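Local coordinates for protein ATP synthase epsilon chain (Caldalkalibacillus thermarum TA2.A1, PDB 5IK2) that probably serves as the epsilon subunit of the rotary ATP synthase F1 sector, which makes ATP from ADP using a proton gradient, and can itself bind ATP, at residues K112-L115 with R116-A120; K97-H100 with E101-K105; R119-E122 with R123-R127; I88-E91 with A92-A96; R51-G55 with D56-L60. The protein carries 2 engineered substitutions. One frame throughout, in Å; residues are numbered along the deposited sequence.

Contact 1: residues K112-L115 with R116-A120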
# COMPACT_ATOMS: atom_id res chain seq x y z
N LYS H 112 -43.58 3.78 -53.43
CA LYS H 112 -42.44 4.55 -52.92
C LYS H 112 -41.13 3.77 -52.98
O LYS H 112 -40.11 4.29 -53.45
CB LYS H 112 -42.72 5.00 -51.48
CG LYS H 112 -41.67 5.91 -50.84
CD LYS H 112 -42.04 6.21 -49.39
CE LYS H 112 -40.91 6.94 -48.67
NZ LYS H 112 -40.67 8.30 -49.21
N ASP H 113 -41.16 2.52 -52.51
CA ASP H 113 -39.96 1.71 -52.30
C ASP H 113 -39.67 0.67 -53.40
O ASP H 113 -38.81 -0.20 -53.20
CB ASP H 113 -40.08 1.00 -50.94
CG ASP H 113 -40.26 1.97 -49.78
OD1 ASP H 113 -39.40 2.86 -49.61
OD2 ASP H 113 -41.25 1.84 -49.04
N TYR H 114 -40.34 0.76 -54.55
CA TYR H 114 -40.18 -0.23 -55.62
C TYR H 114 -38.80 -0.15 -56.30
O TYR H 114 -38.15 -1.18 -56.51
CB TYR H 114 -41.29 -0.09 -56.67
CG TYR H 114 -41.22 -1.12 -57.78
CD1 TYR H 114 -41.72 -2.41 -57.59
CD2 TYR H 114 -40.66 -0.82 -59.02
CE1 TYR H 114 -41.67 -3.37 -58.60
CE2 TYR H 114 -40.60 -1.76 -60.04
CZ TYR H 114 -41.10 -3.03 -59.82
OH TYR H 114 -41.04 -3.97 -60.83
N LEU H 115 -38.38 1.07 -56.64
CA LEU H 115 -37.08 1.29 -57.29
C LEU H 115 -35.90 0.96 -56.37
O LEU H 115 -34.88 0.45 -56.85
CB LEU H 115 -36.96 2.74 -57.77
CG LEU H 115 -37.93 3.20 -58.87
CD1 LEU H 115 -37.85 4.71 -59.06
CD2 LEU H 115 -37.66 2.47 -60.18
N ARG H 116 -36.04 1.24 -55.08
CA ARG H 116 -34.97 0.97 -54.10
C ARG H 116 -34.68 -0.53 -53.97
O ARG H 116 -33.52 -0.94 -53.95
CB ARG H 116 -35.32 1.56 -52.73
CG ARG H 116 -34.11 1.73 -51.81
CD ARG H 116 -34.41 2.56 -50.56
NE ARG H 116 -34.56 1.74 -49.35
CZ ARG H 116 -35.70 1.21 -48.90
NH1 ARG H 116 -36.86 1.38 -49.53
NH2 ARG H 116 -35.68 0.49 -47.78
N HIS H 117 -35.74 -1.34 -53.90
CA HIS H 117 -35.59 -2.80 -53.80
C HIS H 117 -35.16 -3.45 -55.12
O HIS H 117 -34.36 -4.39 -55.12
CB HIS H 117 -36.89 -3.46 -53.30
CG HIS H 117 -37.27 -3.07 -51.90
ND1 HIS H 117 -36.36 -3.00 -50.87
CD2 HIS H 117 -38.48 -2.78 -51.36
CE1 HIS H 117 -36.98 -2.65 -49.76
NE2 HIS H 117 -38.27 -2.51 -50.03
N LYS H 118 -35.70 -2.96 -56.24
CA LYS H 118 -35.37 -3.51 -57.57
C LYS H 118 -33.90 -3.26 -57.95
O LYS H 118 -33.25 -4.15 -58.50
CB LYS H 118 -36.29 -2.93 -58.65
CG LYS H 118 -36.22 -3.67 -59.98
CD LYS H 118 -37.26 -3.15 -60.96
CE LYS H 118 -37.20 -3.91 -62.28
NZ LYS H 118 -38.17 -3.39 -63.27
N ARG H 119 -33.40 -2.06 -57.65
CA ARG H 119 -31.98 -1.73 -57.86
C ARG H 119 -31.06 -2.52 -56.93
O ARG H 119 -29.99 -2.97 -57.35
CB ARG H 119 -31.74 -0.22 -57.71
CG ARG H 119 -32.25 0.59 -58.90
CD ARG H 119 -31.94 2.08 -58.76
NE ARG H 119 -32.82 2.74 -57.79
CZ ARG H 119 -32.85 4.05 -57.54
NH1 ARG H 119 -32.04 4.90 -58.19
NH2 ARG H 119 -33.70 4.53 -56.64
N ALA H 120 -31.48 -2.70 -55.68
CA ALA H 120 -30.75 -3.53 -54.71
C ALA H 120 -30.75 -5.02 -55.08
O ALA H 120 -29.77 -5.72 -54.83
CB ALA H 120 -31.31 -3.33 -53.30
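Asp113 and Arg116 run side by side where helix 114-133 begins, the second arm of the C-terminal helical hairpin. Asp113 holds the N-cap position but makes no capping bond with its carboxylate; OD1 instead forms a salt bridge to Arg116 NH1 at 2.9 Å. The carboxylate and guanidinium planes are 74° apart, so one oxygen meets one nitrogen and the groups do not pair flat. A bend at chi3 (103°) turns the Arg116 guanidinium back toward the start of the helix. Next to it, Tyr114 CE2 meets Lys118 CD at 3.7 Å, one turn along. Leu115 O is gripped twice from opposite faces of its plane, by Arg119 N at 3.0 Å and by Arg119 NE at 3.2 Å, NE standing well above the carbonyl plane. Further out, Tyr114 and Lys118 both lie on Leu104 of helix 90-104, and the His117 ring meets that of His100, planes about 30° apart, and packs on Ile103. Cutting His117 back to an alanine would probably open a gap between the two helices and leave His100 without its partner ring. Asp113 O takes a weak bond from His117 N at 3.3 Å, and His117 CD2 lies 3.2 Å from the same Asp113 O.

Contact 2: residues K97-H100 with E101-K105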
# COMPACT_ATOMS: atom_id res chain seq x y z
N LYS H 97 -30.33 -10.96 -52.15
CA LYS H 97 -31.20 -11.40 -53.25
C LYS H 97 -32.55 -11.90 -52.73
O LYS H 97 -33.60 -11.44 -53.19
CB LYS H 97 -30.53 -12.50 -54.08
CG LYS H 97 -31.32 -12.93 -55.32
CD LYS H 97 -30.82 -14.24 -55.91
CE LYS H 97 -31.86 -14.86 -56.82
NZ LYS H 97 -31.35 -16.05 -57.54
N ALA H 98 -32.50 -12.83 -51.78
CA ALA H 98 -33.70 -13.42 -51.18
C ALA H 98 -34.56 -12.40 -50.43
O ALA H 98 -35.79 -12.51 -50.42
CB ALA H 98 -33.31 -14.57 -50.24
N ARG H 99 -33.91 -11.41 -49.81
CA ARG H 99 -34.60 -10.31 -49.14
C ARG H 99 -35.41 -9.48 -50.15
O ARG H 99 -36.63 -9.37 -50.03
CB ARG H 99 -33.59 -9.41 -48.42
CG ARG H 99 -34.17 -8.19 -47.70
CD ARG H 99 -33.11 -7.13 -47.45
NE ARG H 99 -33.69 -5.87 -46.99
CZ ARG H 99 -33.01 -4.74 -46.78
NH1 ARG H 99 -31.69 -4.68 -46.98
NH2 ARG H 99 -33.66 -3.65 -46.36
N HIS H 100 -34.72 -8.90 -51.13
CA HIS H 100 -35.32 -7.93 -52.04
C HIS H 100 -36.31 -8.53 -53.05
O HIS H 100 -37.29 -7.87 -53.39
CB HIS H 100 -34.24 -7.12 -52.77
CG HIS H 100 -33.41 -6.27 -51.85
ND1 HIS H 100 -33.98 -5.37 -50.97
CD2 HIS H 100 -32.07 -6.18 -51.68
CE1 HIS H 100 -33.02 -4.76 -50.29
NE2 HIS H 100 -31.86 -5.23 -50.70
N GLU H 101 -36.06 -9.76 -53.50
CA GLU H 101 -36.95 -10.40 -54.48
C GLU H 101 -38.30 -10.81 -53.88
O GLU H 101 -39.33 -10.71 -54.56
CB GLU H 101 -36.26 -11.60 -55.16
CG GLU H 101 -36.20 -12.90 -54.35
CD GLU H 101 -35.28 -13.94 -54.96
OE1 GLU H 101 -34.94 -14.92 -54.25
OE2 GLU H 101 -34.89 -13.80 -56.14
N THR H 102 -38.31 -11.26 -52.62
CA THR H 102 -39.55 -11.65 -51.93
C THR H 102 -40.40 -10.43 -51.55
O THR H 102 -41.63 -10.52 -51.55
CB THR H 102 -39.28 -12.50 -50.68
OG1 THR H 102 -38.41 -11.79 -49.78
CG2 THR H 102 -38.64 -13.84 -51.05
N ILE H 103 -39.75 -9.31 -51.21
CA ILE H 103 -40.44 -8.03 -50.98
C ILE H 103 -41.02 -7.49 -52.30
O ILE H 103 -42.16 -7.02 -52.32
CB ILE H 103 -39.51 -6.97 -50.33
CG1 ILE H 103 -39.10 -7.41 -48.92
CG2 ILE H 103 -40.19 -5.60 -50.26
CD1 ILE H 103 -37.92 -6.65 -48.34
N LEU H 104 -40.23 -7.56 -53.37
CA LEU H 104 -40.63 -7.04 -54.69
C LEU H 104 -41.85 -7.75 -55.28
O LEU H 104 -42.65 -7.12 -55.98
CB LEU H 104 -39.46 -7.12 -55.67
CG LEU H 104 -39.53 -6.25 -56.93
CD1 LEU H 104 -39.21 -4.80 -56.60
CD2 LEU H 104 -38.59 -6.78 -58.00
N LYS H 105 -41.99 -9.05 -55.01
CA LYS H 105 -43.13 -9.85 -55.48
C LYS H 105 -44.51 -9.35 -55.01
O LYS H 105 -45.51 -9.54 -55.72
CB LYS H 105 -42.96 -11.33 -55.11
CG LYS H 105 -41.99 -12.07 -56.01
CD LYS H 105 -41.50 -13.37 -55.38
CE LYS H 105 -40.51 -14.08 -56.29
NZ LYS H 105 -39.93 -15.29 -55.65
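Thr102 OG1 sits between two carbonyl oxygens of the preceding turn, Ala98 O at 2.8 Å and Arg99 O at 3.0 Å. Its single proton has both oxygens within reach, and which it serves is not settled. With chi1 at 57°, OG1 lies between the backbone N and the carbonyl carbon, facing the carbonyls of the preceding turn. Arg99 O also accepts a weak bond from Ile103 N at 3.3 Å. Lys97 O is satisfied by Glu101 N at 3.0 Å, and His100 O by Leu104 N. These are the i to i+4 bonds of helix 90-104, the first arm of the helical hairpin, here near its C-terminal end. The Glu101 chain (chi1 79°) folds back across Lys97 O, bringing OE2 to Lys97 CE at 3.3 Å. Lys97 NZ stays 4.4 Å from Glu101 OE2, near enough for attraction but beyond a salt bridge. An alanine in place of Glu101 is likely to leave the Lys97 ammonium without this nearby negative charge. Glu101 also touches Leu121, and His100 touches Ala120, both on helix 114-133. Arg99, part of the ATP site seen crystallographically in this protein though empty in this chain, runs alongside Ile103, its CG 4.1 Å from Ile103 CD1; one face of its guanidinium has His100 CE1 above it, offset toward the rim.

Contact 3: residues R119-E122 with R123-R127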
# COMPACT_ATOMS: atom_id res chain seq x y z
N ARG H 119 -33.40 -2.06 -57.65
CA ARG H 119 -31.98 -1.73 -57.86
C ARG H 119 -31.06 -2.52 -56.93
O ARG H 119 -29.99 -2.97 -57.35
CB ARG H 119 -31.74 -0.22 -57.71
CG ARG H 119 -32.25 0.59 -58.90
CD ARG H 119 -31.94 2.08 -58.76
NE ARG H 119 -32.82 2.74 -57.79
CZ ARG H 119 -32.85 4.05 -57.54
NH1 ARG H 119 -32.04 4.90 -58.19
NH2 ARG H 119 -33.70 4.53 -56.64
N ALA H 120 -31.48 -2.70 -55.68
CA ALA H 120 -30.75 -3.53 -54.71
C ALA H 120 -30.75 -5.02 -55.08
O ALA H 120 -29.77 -5.72 -54.83
CB ALA H 120 -31.31 -3.33 -53.30
N LEU H 121 -31.85 -5.49 -55.67
CA LEU H 121 -31.93 -6.85 -56.21
C LEU H 121 -30.98 -7.04 -57.40
O LEU H 121 -30.31 -8.07 -57.50
CB LEU H 121 -33.37 -7.18 -56.63
CG LEU H 121 -33.65 -8.53 -57.31
CD1 LEU H 121 -33.19 -9.69 -56.44
CD2 LEU H 121 -35.13 -8.66 -57.64
N GLU H 122 -30.94 -6.06 -58.30
CA GLU H 122 -30.02 -6.07 -59.44
C GLU H 122 -28.55 -6.05 -59.03
O GLU H 122 -27.72 -6.70 -59.66
CB GLU H 122 -30.31 -4.90 -60.39
CG GLU H 122 -31.57 -5.09 -61.22
CD GLU H 122 -32.00 -3.84 -61.97
OE1 GLU H 122 -31.22 -2.86 -62.03
OE2 GLU H 122 -33.12 -3.84 -62.51
N ARG H 123 -28.24 -5.29 -57.97
CA ARG H 123 -26.89 -5.27 -57.38
C ARG H 123 -26.48 -6.64 -56.87
O ARG H 123 -25.34 -7.07 -57.07
CB ARG H 123 -26.83 -4.25 -56.24
CG ARG H 123 -25.45 -4.05 -55.62
CD ARG H 123 -25.51 -3.14 -54.41
NE ARG H 123 -25.88 -1.77 -54.76
CZ ARG H 123 -26.04 -0.77 -53.88
NH1 ARG H 123 -25.85 -0.97 -52.58
NH2 ARG H 123 -26.38 0.44 -54.32
N ALA H 124 -27.41 -7.33 -56.21
CA ALA H 124 -27.16 -8.66 -55.64
C ALA H 124 -26.96 -9.73 -56.71
O ALA H 124 -26.02 -10.53 -56.61
CB ALA H 124 -28.30 -9.06 -54.71
N GLU H 125 -27.82 -9.75 -57.72
CA GLU H 125 -27.75 -10.75 -58.80
C GLU H 125 -26.50 -10.60 -59.67
O GLU H 125 -25.91 -11.60 -60.08
CB GLU H 125 -29.02 -10.73 -59.66
CG GLU H 125 -30.25 -11.26 -58.93
CD GLU H 125 -31.49 -11.33 -59.81
OE1 GLU H 125 -31.73 -10.38 -60.59
OE2 GLU H 125 -32.23 -12.32 -59.70
N VAL H 126 -26.11 -9.36 -59.96
CA VAL H 126 -24.89 -9.08 -60.72
C VAL H 126 -23.63 -9.48 -59.94
O VAL H 126 -22.68 -9.99 -60.53
CB VAL H 126 -24.83 -7.59 -61.16
CG1 VAL H 126 -23.46 -7.21 -61.71
CG2 VAL H 126 -25.89 -7.32 -62.22
N ARG H 127 -23.64 -9.26 -58.62
CA ARG H 127 -22.56 -9.75 -57.74
C ARG H 127 -22.42 -11.28 -57.76
O ARG H 127 -21.30 -11.79 -57.69
CB ARG H 127 -22.76 -9.25 -56.30
CG ARG H 127 -22.30 -7.82 -56.08
CD ARG H 127 -22.72 -7.31 -54.71
NE ARG H 127 -22.14 -6.01 -54.40
CZ ARG H 127 -22.42 -5.28 -53.32
NH1 ARG H 127 -23.28 -5.72 -52.40
NH2 ARG H 127 -21.83 -4.10 -53.14
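Leu121 and Glu125, one turn apart on helix 114-133, cross obliquely: Leu121 CD1 lies 4.1 Å from Glu125 CD, so a methyl group rests against the carboxylate carbon. Leu121 has CG opposite its backbone N (chi1 176°), which brings CD1 toward the Glu125 side chain, while Glu125 CG passes Leu121 O at 3.5 Å. The same oxygen accepts the backbone bond from Glu125 N at 3.0 Å. On another side of the helix Val126 CG2 leans on Glu122 O at 3.2 Å. The aliphatic Arg123 CD lies 3.8 Å above the plane of the Arg127 guanidinium, displaced toward its rim. Crystallography of this protein places both arginines in an ATP site, but this chain carries no nucleotide. The Arg123 chain runs straight to CD and then bends at chi3 (-66°), taking its guanidinium away from this turn.

The contact lies where the hairpin meets the beta-sandwich. Leu121 and Glu125 touch Lys97 of helix 90-104, and Ala120 touches His100. Arg127 forms a salt bridge to Glu83, Arg123 and Arg127 both pack on Thr81 of strand 81-83, and Glu122 and Val126 rest on Thr47 in a loop.

Contact 4: residues I88-E91 with A92-A96. Engineered in segment 88-91: Ala89 (natural residue Asp). Engineered in segment 92-96: Ala92 (natural residue Arg).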
# COMPACT_ATOMS: atom_id res chain seq x y z
N ILE H 88 -15.97 -10.23 -53.62
CA ILE H 88 -17.43 -10.19 -53.43
C ILE H 88 -17.82 -11.12 -52.29
O ILE H 88 -17.44 -12.30 -52.28
CB ILE H 88 -18.17 -10.62 -54.73
CG1 ILE H 88 -17.98 -9.57 -55.82
CG2 ILE H 88 -19.66 -10.84 -54.47
CD1 ILE H 88 -18.27 -10.07 -57.23
N ALA H 89 -18.60 -10.60 -51.34
CA ALA H 89 -19.17 -11.42 -50.26
C ALA H 89 -20.39 -12.19 -50.80
O ALA H 89 -21.46 -11.61 -51.00
CB ALA H 89 -19.56 -10.54 -49.08
N VAL H 90 -20.21 -13.49 -51.01
CA VAL H 90 -21.20 -14.32 -51.73
C VAL H 90 -22.46 -14.57 -50.90
O VAL H 90 -23.57 -14.44 -51.42
CB VAL H 90 -20.57 -15.65 -52.21
CG1 VAL H 90 -21.62 -16.57 -52.84
CG2 VAL H 90 -19.46 -15.38 -53.22
N GLU H 91 -22.29 -14.94 -49.63
CA GLU H 91 -23.43 -15.19 -48.73
C GLU H 91 -24.27 -13.94 -48.46
O GLU H 91 -25.49 -14.04 -48.33
CB GLU H 91 -22.95 -15.80 -47.40
CG GLU H 91 -22.37 -17.20 -47.53
CD GLU H 91 -23.38 -18.22 -48.03
OE1 GLU H 91 -24.45 -18.36 -47.39
OE2 GLU H 91 -23.10 -18.88 -49.05
N ALA H 92 -23.61 -12.78 -48.37
CA ALA H 92 -24.30 -11.50 -48.23
C ALA H 92 -25.17 -11.18 -49.45
O ALA H 92 -26.26 -10.62 -49.30
CB ALA H 92 -23.30 -10.38 -47.98
N ALA H 93 -24.68 -11.53 -50.63
CA ALA H 93 -25.42 -11.33 -51.89
C ALA H 93 -26.64 -12.24 -52.02
O ALA H 93 -27.67 -11.82 -52.53
CB ALA H 93 -24.49 -11.51 -53.08
N LYS H 94 -26.51 -13.49 -51.56
CA LYS H 94 -27.63 -14.44 -51.56
C LYS H 94 -28.75 -14.01 -50.61
O LYS H 94 -29.93 -14.08 -50.98
CB LYS H 94 -27.14 -15.85 -51.18
CG LYS H 94 -26.30 -16.51 -52.26
CD LYS H 94 -25.85 -17.90 -51.84
CE LYS H 94 -25.02 -18.57 -52.93
NZ LYS H 94 -24.46 -19.87 -52.48
N LYS H 95 -28.38 -13.58 -49.41
CA LYS H 95 -29.35 -13.06 -48.43
C LYS H 95 -29.99 -11.74 -48.88
O LYS H 95 -31.16 -11.50 -48.61
CB LYS H 95 -28.70 -12.91 -47.04
CG LYS H 95 -28.44 -14.25 -46.37
CD LYS H 95 -27.39 -14.15 -45.26
CE LYS H 95 -27.07 -15.53 -44.70
NZ LYS H 95 -25.83 -15.52 -43.87
N ALA H 96 -29.20 -10.91 -49.56
CA ALA H 96 -29.71 -9.68 -50.16
C ALA H 96 -30.67 -9.97 -51.33
O ALA H 96 -31.69 -9.29 -51.47
CB ALA H 96 -28.56 -8.80 -50.63
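Lys94 reaches back over Val90 and Glu91 in the first turns of helix 90-104, the opening arm of the C-terminal helical hairpin. Its CB lies close to the carbonyl oxygens of both Val90 and Glu91. With CG anti to the carbonyl carbon (chi1 -71°), the chain starts back along the helix, and CG passes 3.5 Å from Val90 O, the oxygen that also accepts the backbone bond from Lys94 N. CD comes within 4.0 Å of Glu91 OE2. CE then meets Val90 CG1 at 3.9 Å, the two side chains lying flank to flank. At the tip NZ forms a long salt bridge to Glu91 OE2, 3.8 Å away. Lys94 is extended beyond CG, while Glu91 bends at chi2 (-63°), bringing its carboxylate across to the ammonium.

Ala89 and Ala92 are engineered, replacing the natural aspartate and arginine at two positions of the ATP site known from crystals of this protein; the site holds no ATP in this chain. Ala89 holds the N-cap position, where its methyl can offer no capping acceptor, and its carbonyl O is bonded by Ala93 N. The two substituted methyls touch, Ala89 CB to Ala92 CB at 3.9 Å. Toward helix 114-133, Ala93 and Lys94 pack on Leu128, while Ile88 lies on Arg127 and Val130. Beyond the lysine-glutamate pair, Lys95 runs past the carbonyl of Glu91: Lys95 N bonds Glu91 O, and Lys95 CD lies 3.6 Å from that same oxygen.

Contact 5: residues R51-G55 with D56-L60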
# COMPACT_ATOMS: atom_id res chain seq x y z
N ARG H 51 -17.20 -6.24 -68.73
CA ARG H 51 -16.22 -7.22 -69.20
C ARG H 51 -15.06 -6.53 -69.92
O ARG H 51 -15.27 -5.80 -70.89
CB ARG H 51 -16.92 -8.24 -70.12
CG ARG H 51 -15.99 -9.23 -70.82
CD ARG H 51 -16.68 -10.55 -71.13
NE ARG H 51 -18.09 -10.40 -71.52
CZ ARG H 51 -18.53 -10.04 -72.73
NH1 ARG H 51 -17.69 -9.78 -73.73
NH2 ARG H 51 -19.84 -9.93 -72.94
N ILE H 52 -13.84 -6.76 -69.41
CA ILE H 52 -12.61 -6.19 -69.97
C ILE H 52 -11.77 -7.32 -70.57
O ILE H 52 -11.38 -8.24 -69.85
CB ILE H 52 -11.77 -5.46 -68.90
CG1 ILE H 52 -12.61 -4.38 -68.20
CG2 ILE H 52 -10.53 -4.84 -69.52
CD1 ILE H 52 -11.92 -3.73 -67.02
N LYS H 53 -11.50 -7.23 -71.87
CA LYS H 53 -10.62 -8.17 -72.57
C LYS H 53 -9.22 -7.58 -72.69
O LYS H 53 -9.04 -6.53 -73.30
CB LYS H 53 -11.15 -8.50 -73.96
CG LYS H 53 -12.33 -9.46 -73.97
CD LYS H 53 -12.93 -9.56 -75.37
CE LYS H 53 -14.16 -10.45 -75.38
NZ LYS H 53 -14.97 -10.25 -76.61
N GLN H 54 -8.24 -8.27 -72.10
CA GLN H 54 -6.82 -7.96 -72.28
C GLN H 54 -6.20 -9.16 -72.98
O GLN H 54 -5.60 -10.03 -72.34
CB GLN H 54 -6.15 -7.69 -70.93
CG GLN H 54 -6.61 -6.40 -70.28
CD GLN H 54 -6.07 -6.20 -68.88
OE1 GLN H 54 -6.15 -7.10 -68.03
NE2 GLN H 54 -5.52 -5.02 -68.61
N GLY H 55 -6.37 -9.21 -74.30
CA GLY H 55 -5.89 -10.31 -75.13
C GLY H 55 -6.61 -11.61 -74.84
O GLY H 55 -7.77 -11.78 -75.19
N ASP H 56 -5.90 -12.53 -74.19
CA ASP H 56 -6.43 -13.84 -73.80
C ASP H 56 -7.26 -13.76 -72.51
O ASP H 56 -8.22 -14.51 -72.34
CB ASP H 56 -5.26 -14.81 -73.61
CG ASP H 56 -5.70 -16.26 -73.46
OD1 ASP H 56 -6.60 -16.70 -74.20
OD2 ASP H 56 -5.11 -16.96 -72.61
N LYS H 57 -6.88 -12.84 -71.62
CA LYS H 57 -7.51 -12.69 -70.31
C LYS H 57 -8.81 -11.88 -70.36
O LYS H 57 -8.83 -10.78 -70.92
CB LYS H 57 -6.52 -12.01 -69.35
CG LYS H 57 -6.92 -12.01 -67.88
CD LYS H 57 -5.88 -11.30 -67.03
CE LYS H 57 -6.27 -11.28 -65.57
NZ LYS H 57 -5.25 -10.60 -64.73
N GLU H 58 -9.88 -12.44 -69.79
CA GLU H 58 -11.14 -11.72 -69.57
C GLU H 58 -11.34 -11.49 -68.07
O GLU H 58 -11.05 -12.37 -67.26
CB GLU H 58 -12.33 -12.50 -70.13
CG GLU H 58 -12.66 -12.18 -71.58
CD GLU H 58 -13.93 -12.85 -72.07
OE1 GLU H 58 -14.82 -13.17 -71.25
OE2 GLU H 58 -14.04 -13.06 -73.30
N THR H 59 -11.85 -10.31 -67.72
CA THR H 59 -12.13 -9.94 -66.33
C THR H 59 -13.52 -9.30 -66.23
O THR H 59 -13.80 -8.31 -66.91
CB THR H 59 -11.08 -8.94 -65.80
OG1 THR H 59 -9.76 -9.42 -66.08
CG2 THR H 59 -11.22 -8.74 -64.29
N LEU H 60 -14.39 -9.89 -65.41
CA LEU H 60 -15.71 -9.34 -65.12
C LEU H 60 -15.66 -8.54 -63.82
O LEU H 60 -15.13 -9.02 -62.82
CB LEU H 60 -16.75 -10.45 -64.98
CG LEU H 60 -16.97 -11.39 -66.18
CD1 LEU H 60 -18.03 -12.42 -65.84
CD2 LEU H 60 -17.35 -10.62 -67.43
O HOH W 1 -8.60 -8.75 -68.52
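Backbone bonds join Ile52 to Thr59 and Gln54 to Lys57, two antiparallel hydrogen-bonded pairs. Ile52 N gives to Thr59 O at 2.9 Å and receives Thr59 N in return; Gln54 N gives to Lys57 O at 2.8 Å. Lys57 N to Gln54 O is the closing bond. CA-H...O contacts accompany these bonds, for example Arg51 CA to Thr59 O at 3.5 Å. This is a tight beta hairpin of the N-terminal beta-sandwich, strands 48-54 and 57-64 joined by a type II' turn from Gln54 to Lys57. Gly55 takes the positive phi (67°) of that turn, and its N donates to Asp21 OD2 of strand 19-26.

Charged chains line the face shared by Arg51, Lys53, Glu58 and Leu60. Glu58 lies between two basic chains without a salt bridge to either: OE1 is 4.3 Å from Arg51 NE and OE2 is 4.4 Å from Lys53 NZ. The carboxylate lies closer to the aliphatic parts of the basic chains: Lys53 CE is 3.3 Å from Glu58 OE2. The apolar touch on this face is Leu60 CD2 on Arg51 CB at 3.6 Å; a bend at chi3 (37°) turns the Arg51 guanidinium so that the same methyl lies at its edge.

On the face of Ile52, Gln54, Lys57 and Thr59 one water lies 2.8 Å from Thr59 OG1 and also reaches Ile52 O and Gln54 OE1; its two protons cannot serve every acceptor near it. Gln54 NE2 is held by Glu19 O.

From the N terminus, contact 5 comes first and closes the 48-54/57-64 hairpin of the beta-sandwich. Contacts 4 and 2 then follow in series along helix 90-104, and contacts 1 and 3 along helix 114-133, where they overlap at Arg119 and Ala120. Contacts 1 to 4 each join successive helical turns and contact 5 two adjacent strands; none encloses or crosses another. The helices turn back on each other: contact 2 touches contact 1 through His100, Ile103 and Leu104 and contact 3 through Lys97, His100 and Glu101, while contact 4 meets contact 3 where Ala93 and Ala96 face Ala124. Contact 5 touches none of them, its nearest atoms about 6 Å from contact 4, though Leu60 reaches Val130 on helix 114-133.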